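Local atomic coordinates of amine Dehydrogenase (Pseudomonas putida, PDB entry 1JMX), a protein that probably serves as the seven-bladed beta-propeller subunit of a quinohemoprotein amine dehydrogenase, which oxidises primary amines. Residues B[49-57]-B[69-78]. Numbering follows the deposited sequence.
Sequences MMAPDNRTA and GIDLDTCKNT
In one blade of a beta-propeller, Thr56 and Ala57, at the start of strand 56-61, pair antiparallel with Asp71 and Ile70 at the end of strand 66-71. In the hydrogen-bonded pair, Ala57 N gives to Ile70 O at 3.0 Å, and Ile70 N returns a bond to Ala57 O. Just beyond the paired strands, Leu72 N donates to Arg55 O at 3.0 Å. Thr56 and Asp71 are the non-hydrogen-bonded pair, their side chains on the same face.

Arg55 holds CG anti to its backbone N (chi1 178°). Its straight chain runs across to the 71-73 turn. There it forms a salt bridge with Asp71: NH2 donates to OD1 at 3.3 Å, with the oxygen in the guanidinium plane, and NE makes a weak bond to OD2 at 3.0 Å. Asp73 OD2 sits over one guanidinium face, 3.1 Å from Arg55 NH1, a salt bridge by charge alone, since no N-H points at the oxygen. It also bridges to Arg349, and Asp73 OD1 accepts from Leu7 N.

This blade is the four-stranded antiparallel sheet 47-50, 56-61, 66-71 and 76-82. Asp71 also braces its own turn: OD1 takes Thr74 OG1 from the carboxylate face opposite Arg55 NH2, and OD2 accepts Asp73 N in an Asx turn. On the other face, Leu72 CD1 touches Ala57 CB at 3.7 Å. Leu72 CD2 meets Met50 CE tip to tip at 3.7 Å. Ile15 and Phe347, in the adjacent blade, pack against Leu72 and Met50.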
loop_
_atom_site.group_PDB
_atom_site.type_symbol
_atom_site.label_atom_id
_atom_site.label_comp_id
_atom_site.label_asym_id
_atom_site.label_seq_id
_atom_site.Cartn_x
_atom_site.Cartn_y
_atom_site.Cartn_z
ATOM N N MET B 49 -26.995 -14.003 -6.320
ATOM C CA MET B 49 -27.982 -14.598 -5.423
ATOM C C MET B 49 -29.148 -15.092 -6.268
ATOM O O MET B 49 -29.577 -14.415 -7.201
ATOM C CB MET B 49 -28.501 -13.594 -4.394
ATOM C CG MET B 49 -27.540 -13.300 -3.260
ATOM S SD MET B 49 -28.362 -12.496 -1.876
ATOM C CE MET B 49 -28.149 -10.804 -2.277
ATOM N N MET B 50 -29.627 -16.291 -5.956
ATOM C CA MET B 50 -30.746 -16.899 -6.663
ATOM C C MET B 50 -32.085 -16.322 -6.230
ATOM O O MET B 50 -32.316 -16.095 -5.041
ATOM C CB MET B 50 -30.749 -18.409 -6.433
ATOM C CG MET B 50 -29.636 -19.133 -7.149
ATOM S SD MET B 50 -29.662 -18.751 -8.902
ATOM C CE MET B 50 -31.152 -19.604 -9.410
ATOM N N ALA B 51 -32.961 -16.077 -7.199
ATOM C CA ALA B 51 -34.295 -15.546 -6.912
ATOM C C ALA B 51 -35.154 -16.711 -6.433
ATOM O O ALA B 51 -34.821 -17.868 -6.684
ATOM C CB ALA B 51 -34.905 -14.922 -8.160
ATOM N N PRO B 52 -36.275 -16.422 -5.744
ATOM C CA PRO B 52 -37.177 -17.460 -5.233
ATOM C C PRO B 52 -37.703 -18.441 -6.301
ATOM O O PRO B 52 -38.286 -19.471 -5.964
ATOM C CB PRO B 52 -38.315 -16.641 -4.618
ATOM C CG PRO B 52 -37.639 -15.392 -4.187
ATOM C CD PRO B 52 -36.767 -15.084 -5.365
ATOM N N ASP B 53 -37.510 -18.121 -7.577
ATOM C CA ASP B 53 -37.967 -18.983 -8.653
ATOM C C ASP B 53 -36.996 -20.126 -8.970
ATOM O O ASP B 53 -37.288 -20.971 -9.817
ATOM C CB ASP B 53 -38.271 -18.159 -9.918
ATOM C CG ASP B 53 -37.039 -17.453 -10.494
ATOM O OD1 ASP B 53 -37.189 -16.746 -11.514
ATOM O OD2 ASP B 53 -35.925 -17.594 -9.946
ATOM N N ASN B 54 -35.850 -20.141 -8.287
ATOM C CA ASN B 54 -34.811 -21.160 -8.482
ATOM C C ASN B 54 -34.407 -21.225 -9.934
ATOM O O ASN B 54 -33.916 -22.252 -10.400
ATOM C CB ASN B 54 -35.313 -22.541 -8.069
ATOM C CG ASN B 54 -35.749 -22.591 -6.641
ATOM O OD1 ASN B 54 -35.084 -22.063 -5.754
ATOM N ND2 ASN B 54 -36.881 -23.232 -6.400
ATOM N N ARG B 55 -34.548 -20.100 -10.622
ATOM C CA ARG B 55 -34.265 -20.031 -12.042
ATOM C C ARG B 55 -33.545 -18.749 -12.463
ATOM O O ARG B 55 -32.786 -18.757 -13.430
ATOM C CB ARG B 55 -35.591 -20.167 -12.799
ATOM C CG ARG B 55 -35.490 -20.061 -14.279
ATOM C CD ARG B 55 -36.851 -20.144 -14.935
ATOM N NE ARG B 55 -36.696 -19.963 -16.376
ATOM C CZ ARG B 55 -37.215 -20.758 -17.311
ATOM N NH1 ARG B 55 -37.961 -21.810 -16.968
ATOM N NH2 ARG B 55 -36.917 -20.540 -18.595
ATOM N N THR B 56 -33.760 -17.663 -11.725
ATOM C CA THR B 56 -33.144 -16.382 -12.054
ATOM C C THR B 56 -32.078 -15.963 -11.048
ATOM O O THR B 56 -32.340 -15.874 -9.853
ATOM C CB THR B 56 -34.192 -15.240 -12.122
ATOM O OG1 THR B 56 -35.281 -15.617 -12.976
ATOM C CG2 THR B 56 -33.555 -13.964 -12.661
ATOM N N ALA B 57 -30.875 -15.709 -11.550
ATOM C CA ALA B 57 -29.771 -15.263 -10.712
ATOM C C ALA B 57 -29.630 -13.754 -10.858
ATOM O O ALA B 57 -29.656 -13.232 -11.969
ATOM C CB ALA B 57 -28.471 -15.947 -11.134
ATOM N N GLY B 69 -30.246 -9.562 -14.127
ATOM C CA GLY B 69 -30.996 -10.762 -13.839
ATOM C C GLY B 69 -30.733 -11.661 -15.025
ATOM O O GLY B 69 -30.918 -11.241 -16.172
ATOM N N ILE B 70 -30.229 -12.861 -14.766
ATOM C CA ILE B 70 -29.934 -13.807 -15.834
ATOM C C ILE B 70 -30.744 -15.081 -15.617
ATOM O O ILE B 70 -30.750 -15.635 -14.521
ATOM C CB ILE B 70 -28.415 -14.189 -15.868
ATOM C CG1 ILE B 70 -27.531 -12.948 -16.048
ATOM C CG2 ILE B 70 -28.139 -15.189 -16.998
ATOM C CD1 ILE B 70 -27.474 -12.432 -17.466
ATOM N N ASP B 71 -31.458 -15.518 -16.648
ATOM C CA ASP B 71 -32.230 -16.750 -16.573
ATOM C C ASP B 71 -31.256 -17.886 -16.868
ATOM O O ASP B 71 -30.776 -18.014 -17.986
ATOM C CB ASP B 71 -33.361 -16.737 -17.605
ATOM C CG ASP B 71 -33.975 -18.114 -17.833
ATOM O OD1 ASP B 71 -34.492 -18.345 -18.937
ATOM O OD2 ASP B 71 -33.940 -18.975 -16.930
ATOM N N LEU B 72 -30.977 -18.708 -15.862
ATOM C CA LEU B 72 -30.045 -19.828 -15.996
ATOM C C LEU B 72 -30.385 -20.884 -17.057
ATOM O O LEU B 72 -29.481 -21.496 -17.632
ATOM C CB LEU B 72 -29.852 -20.505 -14.638
ATOM C CG LEU B 72 -28.720 -20.017 -13.731
ATOM C CD1 LEU B 72 -28.532 -18.517 -13.820
ATOM C CD2 LEU B 72 -28.999 -20.456 -12.311
ATOM N N ASP B 73 -31.674 -21.121 -17.292
ATOM C CA ASP B 73 -32.099 -22.109 -18.285
ATOM C C ASP B 73 -31.745 -21.732 -19.714
ATOM O O ASP B 73 -31.593 -22.605 -20.567
ATOM C CB ASP B 73 -33.614 -22.349 -18.223
ATOM C CG ASP B 73 -34.031 -23.239 -17.067
ATOM O OD1 ASP B 73 -33.169 -23.829 -16.388
ATOM O OD2 ASP B 73 -35.250 -23.355 -16.837
ATOM N N THR B 74 -31.607 -20.439 -19.975
ATOM C CA THR B 74 -31.312 -19.977 -21.323
ATOM C C THR B 74 -30.144 -18.995 -21.394
ATOM O O THR B 74 -29.697 -18.639 -22.483
ATOM C CB THR B 74 -32.556 -19.264 -21.929
ATOM O OG1 THR B 74 -32.888 -18.114 -21.132
ATOM C CG2 THR B 74 -33.766 -20.205 -21.965
ATOM N N CYS B 75 -29.665 -18.563 -20.232
ATOM C CA CYS B 75 -28.587 -17.585 -20.134
ATOM C C CYS B 75 -29.035 -16.201 -20.588
ATOM O O CYS B 75 -28.198 -15.362 -20.919
ATOM C CB CYS B 75 -27.362 -18.000 -20.954
ATOM S SG CYS B 75 -26.435 -19.410 -20.301
ATOM N N LYS B 76 -30.343 -15.954 -20.577
ATOM C CA LYS B 76 -30.871 -14.665 -21.018
ATOM C C LYS B 76 -30.892 -13.564 -19.960
ATOM O O LYS B 76 -31.322 -13.775 -18.833
ATOM C CB LYS B 76 -32.281 -14.825 -21.602
ATOM C CG LYS B 76 -32.740 -13.591 -22.374
ATOM C CD LYS B 76 -34.244 -13.337 -22.255
ATOM C CE LYS B 76 -35.072 -14.346 -23.046
ATOM N NZ LYS B 76 -36.544 -14.096 -22.885
ATOM N N ASN B 77 -30.442 -12.378 -20.357
ATOM C CA ASN B 77 -30.424 -11.201 -19.494
ATOM C C ASN B 77 -31.854 -10.643 -19.477
ATOM O O ASN B 77 -32.278 -9.947 -20.399
ATOM C CB ASN B 77 -29.441 -10.170 -20.056
ATOM C CG ASN B 77 -29.324 -8.929 -19.190
ATOM O OD1 ASN B 77 -29.769 -8.905 -18.039
ATOM N ND2 ASN B 77 -28.716 -7.891 -19.741
ATOM N N THR B 78 -32.594 -10.989 -18.431
ATOM C CA THR B 78 -33.990 -10.586 -18.276
ATOM C C THR B 78 -34.243 -9.320 -17.455
ATOM O O THR B 78 -35.347 -8.767 -17.474
ATOM C CB THR B 78 -34.806 -11.725 -17.629
ATOM O OG1 THR B 78 -34.255 -12.028 -16.342
ATOM C CG2 THR B 78 -34.781 -12.972 -18.503
HETATM O O HOH W 1 -37.135 -23.735 -19.472
#